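Long-range contacts in beta-phenylalanine aminotransferase (Variovorax paradoxus, PDB 4AO9), which probably transfers the amino group of beta-phenylalanine to a keto acid acceptor, using bound pyridoxal-5'-phosphate as its cofactor: residues Y89-I93 against D431-Y435; L243-R247 against L276-D281; I289-F295 against M326-G331. All coordinates share one frame; numbering follows the deposited sequence.

Contact 1: Y89-I93 against D431-Y435; sequences YADFI and DIDRY
F92 and Y435 lead an apolar strand-to-helix contact, in which the end of strand 88-91 and the residues just after it pack on the C-terminal helix 429-445, 338 residues further along the chain. It illustrates how a single aromatic ring can join two distant elements without any polar bond between them. The F92 ring points its outer end at the helix: CZ lies 3.6 Å from Y435 CB, and that CB sits over one face of the ring, 29° off its normal, as a CH-pi contact. Y435 CD2 covers the same ring nearer its inner rim, 3.9 Å from F92 CG. The two ring planes are inclined by 35° with centroids 5.0 Å apart. Y435 reaches this position because its CG stands anti to the backbone N (chi1 -170°), which carries the phenol along the F92 ring. At the ring's edge, near its plane, D431 O approaches CZ to 3.4 Å while already accepting the helical bond from Y435 N; I432 CA lies close by. Replacing F92 with an alanine would probably leave a gap between the strand end and Y435 CB, next to the helix turn at D431, since ring atoms CZ and CE2 are what meet Y435 CB and the I432 side chain. Farther back along the strand, A90 CB meets R434 NH2 at 4.0 Å. Just past A90 the chain leaves the strand in an Asx turn at D91. F92 and Y435 also share V421 of strand 420-422 and I413 of strand 413-414, while I432 and Y435 turn to helix 341-365.

Contact 2: L243-R247 against L276-D281; sequences LQALR and LGIRSD
R247 reaches from helix 240-253 to the segment L276-D281, and its side chain passes three partners in turn, I278, R279 and D281. CB begins the contact against the CG2 branch of I278, 3.8 Å away, and CG stays beside the same methyl as the two side chains run alongside in opposite senses. The bend at chi2 (71°) brings CD close to the carbonyl oxygen of R279, and chi3 (-79°) then turns the guanidinium toward R279 O and D281. At the tip, NH1 donates to R279 O at 2.9 Å in a nearly straight bond, 166° at the hydrogen, lying in both the carbonyl and the guanidinium planes. NH1 also turns to D281 OD2, and NH2 joins it there at 3.0 Å, a salt bridge in which both nitrogens reach this single oxygen. The carboxylate stands almost perpendicular to the guanidinium: NH2 uses the syn lone pair of OD2, whereas NH1 comes from above the carboxylate plane. OD2 also accepts from the backbone N of L257, and OD1 forms a salt bridge with R301, which should help to hold the carboxylate in this pose. The segment that receives R247 is a link of the alpha/beta domain, running from helix 272-276 into strand 282-286 of the central mixed sheet. A Schellman motif ends that helix, with G277 as its C-prime residue at positive phi. Beyond it, I278 sends CD1 back to L243 CB at 3.6 Å, and L243 CD1 meets L276 CD1 at the same distance, extending the apolar side of the contact away from the arginine. On the more open flank, Q244 OE1 lies 3.8 Å from I278 CG1 and takes a hydrogen bond from a water that also donates to G277 O, while Q244 NE2 bonds to E248.

Contact 3: I289-F295 against M326-G331; sequences IGGGMSF and MTMAAG
The F295 ring meets T327 at its edge, where the threonine methyl CG2 lies near the ring plane, 3.7 Å from CD1, the threonine side chain standing roughly perpendicular to that of the phenylalanine. One face of the same ring is laid over its own loop: I289 C sits above the centre and G290 N nearer the rim. This position follows from F295 CG lying anti to the backbone N (chi1 175°), which folds the phenyl back over the start of the segment. T327 divides its two branches, with CG2 going to the phenyl and OG1 donating to S294 O at 3.0 Å, in the plane of that carbonyl. OG1 in turn accepts from a water 2.7 Å away, which also contacts S294 OG. The loop owes its shape to a type I' beta turn from G290 to M293, part of the connection between strands 282-286 and 296-300, and it shows how glycines permit close backbone packing on a helix. G291 and G292 both have positive phi, and a side chain on G291 would run into A330 O, the atom its CA approaches at 3.6 Å in a CA-H...O contact. The helix answers with a glycine of its own: G331 CA lies 3.2 Å from I289 O, where a CB would clash. Beyond the turn, M293 CB lies beside T327 OG1; chi1 (-52°) sets CG 3.5 Å from A330 CB, and bends at chi2 and chi3 carry CE to M326 CE at 4.2 Å. The contact is part of the dimer interface: G292 O accepts from N121 of the second subunit, and M293 and M326 each pack on the other's counterpart in that subunit. The F295 side chain is about 7 Å from bound pyridoxal-5'-phosphate.

From the N terminus, the chain first enters contact 1 at strand 88-91, and this loop closes only when helix 429-445 arrives near the C terminus. Contacts 2 and 3 both nest inside it, in series: 243-247 is met by 276-281 before 289-295 opens the next loop, closed by 326-331. Contact 2 ties helix 240-253 to the link entering strand 282-286; contact 3 ties the turn that follows this strand to helix 325-337. Contact 1 joins a separate sheet to the C-terminal helix and lies across the chain's centre from contact 2, their nearest atoms about 22 Å apart. None of the three touches another.

Contact 1: Y89-I93 against D431-Y435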
loop_
_atom_site.group_PDB
_atom_site.type_symbol
_atom_site.label_atom_id
_atom_site.label_comp_id
_atom_site.label_asym_id
_atom_site.label_seq_id
_atom_site.Cartn_x
_atom_site.Cartn_y
_atom_site.Cartn_z
ATOM N N TYR A 89 13.109 -24.136 11.602
ATOM C CA TYR A 89 11.888 -24.109 12.393
ATOM C C TYR A 89 10.675 -24.532 11.589
ATOM O O TYR A 89 10.596 -24.283 10.376
ATOM C CB TYR A 89 11.589 -22.699 12.900
ATOM C CG TYR A 89 12.716 -22.001 13.604
ATOM C CD1 TYR A 89 12.934 -22.191 14.968
ATOM C CD2 TYR A 89 13.550 -21.126 12.909
ATOM C CE1 TYR A 89 13.962 -21.536 15.622
ATOM C CE2 TYR A 89 14.574 -20.473 13.551
ATOM C CZ TYR A 89 14.777 -20.676 14.904
ATOM O OH TYR A 89 15.799 -20.009 15.530
ATOM N N ALA A 90 9.716 -25.143 12.275
ATOM C CA ALA A 90 8.367 -25.231 11.745
ATOM C C ALA A 90 7.707 -23.881 11.980
ATOM O O ALA A 90 7.731 -23.356 13.098
ATOM C CB ALA A 90 7.579 -26.342 12.442
ATOM N N ASP A 91 7.144 -23.329 10.908
ATOM C CA ASP A 91 6.533 -21.996 10.907
ATOM C C ASP A 91 5.071 -22.039 11.359
ATOM O O ASP A 91 4.213 -22.549 10.649
ATOM C CB ASP A 91 6.609 -21.436 9.486
ATOM C CG ASP A 91 5.903 -20.104 9.336
ATOM O OD1 ASP A 91 5.665 -19.427 10.356
ATOM O OD2 ASP A 91 5.596 -19.749 8.185
ATOM N N PHE A 92 4.811 -21.470 12.531
ATOM C CA PHE A 92 3.460 -21.344 13.070
ATOM C C PHE A 92 2.952 -19.906 13.114
ATOM O O PHE A 92 2.081 -19.568 13.910
ATOM C CB PHE A 92 3.374 -22.008 14.456
ATOM C CG PHE A 92 3.195 -23.492 14.390
ATOM C CD1 PHE A 92 4.288 -24.331 14.190
ATOM C CD2 PHE A 92 1.919 -24.049 14.479
ATOM C CE1 PHE A 92 4.112 -25.707 14.107
ATOM C CE2 PHE A 92 1.739 -25.419 14.405
ATOM C CZ PHE A 92 2.836 -26.247 14.211
ATOM N N ILE A 93 3.484 -19.068 12.233
ATOM C CA ILE A 93 3.004 -17.680 12.131
ATOM C C ILE A 93 2.661 -17.267 10.678
ATOM O O ILE A 93 1.745 -16.473 10.452
ATOM C CB ILE A 93 3.961 -16.690 12.889
ATOM C CG1 ILE A 93 3.508 -15.233 12.751
ATOM C CG2 ILE A 93 5.399 -16.858 12.421
ATOM C CD1 ILE A 93 2.096 -14.950 13.299
ATOM N N ASP A 431 3.817 -31.817 12.391
ATOM C CA ASP A 431 4.191 -30.463 12.812
ATOM C C ASP A 431 3.266 -29.989 13.924
ATOM O O ASP A 431 3.710 -29.429 14.926
ATOM C CB ASP A 431 4.079 -29.471 11.642
ATOM C CG ASP A 431 5.128 -29.686 10.560
ATOM O OD1 ASP A 431 6.242 -30.169 10.856
ATOM O OD2 ASP A 431 4.844 -29.348 9.393
ATOM N N ILE A 432 1.971 -30.211 13.729
ATOM C CA ILE A 432 0.967 -29.790 14.699
ATOM C C ILE A 432 1.143 -30.557 16.024
ATOM O O ILE A 432 1.076 -29.967 17.101
ATOM C CB ILE A 432 -0.454 -29.880 14.106
ATOM C CG1 ILE A 432 -0.605 -28.808 13.001
ATOM C CG2 ILE A 432 -1.501 -29.724 15.201
ATOM C CD1 ILE A 432 -1.901 -28.877 12.209
ATOM N N ASP A 433 1.428 -31.857 15.933
ATOM C CA ASP A 433 1.726 -32.655 17.126
ATOM C C ASP A 433 2.898 -32.064 17.902
ATOM O O ASP A 433 2.874 -32.030 19.135
ATOM C CB ASP A 433 2.055 -34.108 16.756
ATOM C CG ASP A 433 0.832 -34.915 16.362
ATOM O OD1 ASP A 433 -0.301 -34.534 16.728
ATOM O OD2 ASP A 433 1.010 -35.955 15.683
ATOM N N ARG A 434 3.915 -31.595 17.177
ATOM C CA ARG A 434 5.085 -30.983 17.805
ATOM C C ARG A 434 4.740 -29.688 18.527
ATOM O O ARG A 434 5.300 -29.417 19.587
ATOM C CB ARG A 434 6.221 -30.760 16.800
ATOM C CG ARG A 434 6.909 -32.057 16.385
ATOM C CD ARG A 434 8.339 -31.833 15.901
ATOM N NE ARG A 434 8.388 -30.916 14.766
ATOM C CZ ARG A 434 8.053 -31.239 13.518
ATOM N NH1 ARG A 434 7.638 -32.468 13.219
ATOM N NH2 ARG A 434 8.127 -30.318 12.565
ATOM N N TYR A 435 3.827 -28.887 17.964
ATOM C CA TYR A 435 3.363 -27.691 18.660
ATOM C C TYR A 435 2.716 -28.045 20.007
ATOM O O TYR A 435 3.063 -27.460 21.037
ATOM C CB TYR A 435 2.439 -26.806 17.788
ATOM C CG TYR A 435 2.191 -25.463 18.455
ATOM C CD1 TYR A 435 1.166 -25.312 19.390
ATOM C CD2 TYR A 435 3.004 -24.356 18.188
ATOM C CE1 TYR A 435 0.952 -24.109 20.040
ATOM C CE2 TYR A 435 2.792 -23.132 18.841
ATOM C CZ TYR A 435 1.759 -23.025 19.763
ATOM O OH TYR A 435 1.535 -21.858 20.440
#

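Contact 2: L243-R247 against L276-D281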
loop_
_atom_site.group_PDB
_atom_site.type_symbol
_atom_site.label_atom_id
_atom_site.label_comp_id
_atom_site.label_asym_id
_atom_site.label_seq_id
_atom_site.Cartn_x
_atom_site.Cartn_y
_atom_site.Cartn_z
ATOM N N LEU A 243 -22.556 -8.783 17.048
ATOM C CA LEU A 243 -22.459 -8.510 15.618
ATOM C C LEU A 243 -23.834 -8.245 14.988
ATOM O O LEU A 243 -23.971 -7.351 14.163
ATOM C CB LEU A 243 -21.682 -9.606 14.883
ATOM C CG LEU A 243 -20.224 -9.814 15.309
ATOM C CD1 LEU A 243 -19.652 -11.019 14.577
ATOM C CD2 LEU A 243 -19.369 -8.563 15.047
ATOM N N GLN A 244 -24.854 -8.997 15.409
ATOM C CA GLN A 244 -26.222 -8.729 14.964
ATOM C C GLN A 244 -26.717 -7.349 15.429
ATOM O O GLN A 244 -27.397 -6.646 14.675
ATOM C CB GLN A 244 -27.168 -9.854 15.411
ATOM C CG GLN A 244 -28.594 -9.764 14.856
ATOM C CD GLN A 244 -28.675 -9.781 13.327
ATOM O OE1 GLN A 244 -27.827 -10.367 12.641
ATOM N NE2 GLN A 244 -29.717 -9.146 12.791
ATOM N N ALA A 245 -26.363 -6.960 16.650
ATOM C CA ALA A 245 -26.710 -5.632 17.154
ATOM C C ALA A 245 -26.107 -4.539 16.272
ATOM O O ALA A 245 -26.748 -3.521 16.022
ATOM C CB ALA A 245 -26.280 -5.463 18.607
ATOM N N LEU A 246 -24.885 -4.759 15.782
ATOM C CA LEU A 246 -24.255 -3.785 14.884
ATOM C C LEU A 246 -24.998 -3.656 13.553
ATOM O O LEU A 246 -25.230 -2.550 13.067
ATOM C CB LEU A 246 -22.788 -4.165 14.633
ATOM C CG LEU A 246 -21.885 -4.239 15.864
ATOM C CD1 LEU A 246 -20.437 -4.394 15.418
ATOM C CD2 LEU A 246 -22.041 -3.037 16.805
ATOM N N ARG A 247 -25.367 -4.791 12.964
ATOM C CA ARG A 247 -26.109 -4.797 11.717
ATOM C C ARG A 247 -27.453 -4.094 11.896
ATOM O O ARG A 247 -27.821 -3.221 11.100
ATOM C CB ARG A 247 -26.278 -6.241 11.196
ATOM C CG ARG A 247 -27.207 -6.401 9.979
ATOM C CD ARG A 247 -26.609 -5.837 8.680
ATOM N NE ARG A 247 -26.739 -4.377 8.601
ATOM C CZ ARG A 247 -26.172 -3.614 7.669
ATOM N NH1 ARG A 247 -25.396 -4.149 6.726
ATOM N NH2 ARG A 247 -26.359 -2.296 7.696
ATOM N N LEU A 276 -21.527 -16.703 9.641
ATOM C CA LEU A 276 -22.385 -16.139 10.692
ATOM C C LEU A 276 -23.743 -15.681 10.170
ATOM O O LEU A 276 -24.677 -15.470 10.953
ATOM C CB LEU A 276 -21.673 -14.973 11.390
ATOM C CG LEU A 276 -20.371 -15.320 12.117
ATOM C CD1 LEU A 276 -19.659 -14.062 12.586
ATOM C CD2 LEU A 276 -20.613 -16.306 13.284
ATOM N N GLY A 277 -23.848 -15.500 8.856
ATOM C CA GLY A 277 -25.086 -15.044 8.222
ATOM C C GLY A 277 -25.407 -13.576 8.442
ATOM O O GLY A 277 -26.573 -13.200 8.577
ATOM N N ILE A 278 -24.373 -12.742 8.489
ATOM C CA ILE A 278 -24.551 -11.298 8.620
ATOM C C ILE A 278 -23.934 -10.596 7.419
ATOM O O ILE A 278 -22.739 -10.761 7.130
ATOM C CB ILE A 278 -23.963 -10.742 9.941
ATOM C CG1 ILE A 278 -24.534 -11.518 11.135
ATOM C CG2 ILE A 278 -24.254 -9.235 10.068
ATOM C CD1 ILE A 278 -23.819 -11.269 12.447
ATOM N N ARG A 279 -24.756 -9.815 6.729
ATOM C CA ARG A 279 -24.358 -9.124 5.504
ATOM C C ARG A 279 -23.931 -7.696 5.807
ATOM O O ARG A 279 -24.742 -6.897 6.265
ATOM C CB ARG A 279 -25.513 -9.108 4.495
ATOM C CG ARG A 279 -25.248 -8.268 3.240
ATOM C CD ARG A 279 -24.614 -9.091 2.133
ATOM N NE ARG A 279 -25.598 -9.703 1.237
ATOM C CZ ARG A 279 -25.732 -9.424 -0.064
ATOM N NH1 ARG A 279 -24.945 -8.541 -0.663
ATOM N NH2 ARG A 279 -26.662 -10.045 -0.777
ATOM N N SER A 280 -22.665 -7.377 5.552
ATOM C CA SER A 280 -22.210 -5.982 5.619
ATOM C C SER A 280 -22.407 -5.265 4.283
ATOM O O SER A 280 -22.468 -5.889 3.226
ATOM C CB SER A 280 -20.745 -5.924 6.049
ATOM O OG SER A 280 -19.931 -6.676 5.158
ATOM N N ASP A 281 -22.506 -3.937 4.348
ATOM C CA ASP A 281 -22.626 -3.107 3.153
ATOM C C ASP A 281 -21.346 -3.056 2.329
ATOM O O ASP A 281 -21.405 -2.991 1.095
ATOM C CB ASP A 281 -23.056 -1.699 3.540
ATOM C CG ASP A 281 -24.382 -1.696 4.249
ATOM O OD1 ASP A 281 -25.416 -1.739 3.544
ATOM O OD2 ASP A 281 -24.389 -1.685 5.494
HETATM O O HOH W 1 -28.217 -10.860 9.866
#

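Contact 3: I289-F295 against M326-G331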
loop_
_atom_site.group_PDB
_atom_site.type_symbol
_atom_site.label_atom_id
_atom_site.label_comp_id
_atom_site.label_asym_id
_atom_site.label_seq_id
_atom_site.Cartn_x
_atom_site.Cartn_y
_atom_site.Cartn_z
ATOM N N ILE A 289 -5.140 -13.156 -0.028
ATOM C CA ILE A 289 -5.912 -13.099 -1.267
ATOM C C ILE A 289 -5.044 -12.735 -2.482
ATOM O O ILE A 289 -5.353 -13.134 -3.601
ATOM C CB ILE A 289 -7.167 -12.183 -1.118
ATOM C CG1 ILE A 289 -8.125 -12.718 -0.038
ATOM C CG2 ILE A 289 -7.898 -12.032 -2.443
ATOM C CD1 ILE A 289 -9.109 -13.785 -0.517
ATOM N N GLY A 290 -3.938 -12.013 -2.259
ATOM C CA GLY A 290 -2.997 -11.694 -3.326
ATOM C C GLY A 290 -1.924 -12.736 -3.592
ATOM O O GLY A 290 -0.917 -12.429 -4.220
ATOM N N GLY A 291 -2.135 -13.955 -3.106
ATOM C CA GLY A 291 -1.214 -15.067 -3.365
ATOM C C GLY A 291 0.133 -14.948 -2.683
ATOM O O GLY A 291 1.086 -15.645 -3.052
ATOM N N GLY A 292 0.210 -14.073 -1.685
ATOM C CA GLY A 292 1.457 -13.770 -1.001
ATOM C C GLY A 292 2.112 -12.487 -1.479
ATOM O O GLY A 292 3.116 -12.054 -0.921
ATOM N N MET A 293 1.530 -11.863 -2.503
ATOM C CA MET A 293 2.012 -10.594 -3.026
ATOM C C MET A 293 1.252 -9.433 -2.373
ATOM O O MET A 293 0.160 -9.633 -1.854
ATOM C CB MET A 293 1.806 -10.540 -4.552
ATOM C CG MET A 293 2.358 -11.742 -5.325
ATOM S SD MET A 293 4.151 -11.862 -5.236
ATOM C CE MET A 293 4.648 -10.312 -5.983
ATOM N N SER A 294 1.822 -8.230 -2.421
ATOM C CA SER A 294 1.165 -7.017 -1.907
ATOM C C SER A 294 -0.261 -6.953 -2.426
ATOM O O SER A 294 -0.504 -7.129 -3.626
ATOM C CB SER A 294 1.908 -5.772 -2.381
ATOM O OG SER A 294 1.854 -5.668 -3.798
ATOM N N PHE A 295 -1.215 -6.733 -1.529
ATOM C CA PHE A 295 -2.617 -6.815 -1.930
ATOM C C PHE A 295 -3.567 -6.255 -0.892
ATOM O O PHE A 295 -3.329 -6.401 0.314
ATOM C CB PHE A 295 -3.000 -8.290 -2.156
ATOM C CG PHE A 295 -4.452 -8.492 -2.458
ATOM C CD1 PHE A 295 -4.903 -8.414 -3.770
ATOM C CD2 PHE A 295 -5.371 -8.744 -1.437
ATOM C CE1 PHE A 295 -6.249 -8.570 -4.065
ATOM C CE2 PHE A 295 -6.732 -8.875 -1.725
ATOM C CZ PHE A 295 -7.158 -8.798 -3.041
ATOM N N MET A 326 1.534 -9.149 -11.439
ATOM C CA MET A 326 2.096 -10.202 -10.592
ATOM C C MET A 326 1.152 -10.573 -9.451
ATOM O O MET A 326 0.895 -11.750 -9.217
ATOM C CB MET A 326 3.472 -9.782 -10.086
ATOM C CG MET A 326 4.492 -9.725 -11.227
ATOM S SD MET A 326 5.977 -8.831 -10.777
ATOM C CE MET A 326 6.706 -9.992 -9.618
ATOM N N THR A 327 0.629 -9.566 -8.761
ATOM C CA THR A 327 -0.400 -9.787 -7.738
ATOM C C THR A 327 -1.649 -10.446 -8.322
ATOM O O THR A 327 -2.177 -11.393 -7.744
ATOM C CB THR A 327 -0.789 -8.470 -7.029
ATOM O OG1 THR A 327 0.371 -7.945 -6.356
ATOM C CG2 THR A 327 -1.930 -8.685 -6.013
ATOM N N MET A 328 -2.117 -9.954 -9.462
ATOM C CA MET A 328 -3.334 -10.503 -10.072
ATOM C C MET A 328 -3.138 -11.979 -10.425
ATOM O O MET A 328 -4.030 -12.798 -10.195
ATOM C CB MET A 328 -3.745 -9.713 -11.320
ATOM C CG MET A 328 -4.018 -8.213 -11.094
ATOM S SD MET A 328 -5.390 -7.769 -10.008
ATOM C CE MET A 328 -4.562 -7.489 -8.440
ATOM N N ALA A 329 -1.970 -12.314 -10.970
ATOM C CA ALA A 329 -1.662 -13.699 -11.327
ATOM C C ALA A 329 -1.520 -14.575 -10.082
ATOM O O ALA A 329 -2.084 -15.676 -10.019
ATOM C CB ALA A 329 -0.393 -13.750 -12.171
ATOM N N ALA A 330 -0.779 -14.094 -9.088
ATOM C CA ALA A 330 -0.515 -14.899 -7.893
ATOM C C ALA A 330 -1.794 -15.145 -7.109
ATOM O O ALA A 330 -2.045 -16.260 -6.637
ATOM C CB ALA A 330 0.518 -14.219 -7.001
ATOM N N GLY A 331 -2.612 -14.106 -6.972
ATOM C CA GLY A 331 -3.868 -14.235 -6.248
ATOM C C GLY A 331 -4.778 -15.269 -6.883
ATOM O O GLY A 331 -5.328 -16.131 -6.193
HETATM O O HOH W 2 2.967 -7.302 -6.002
#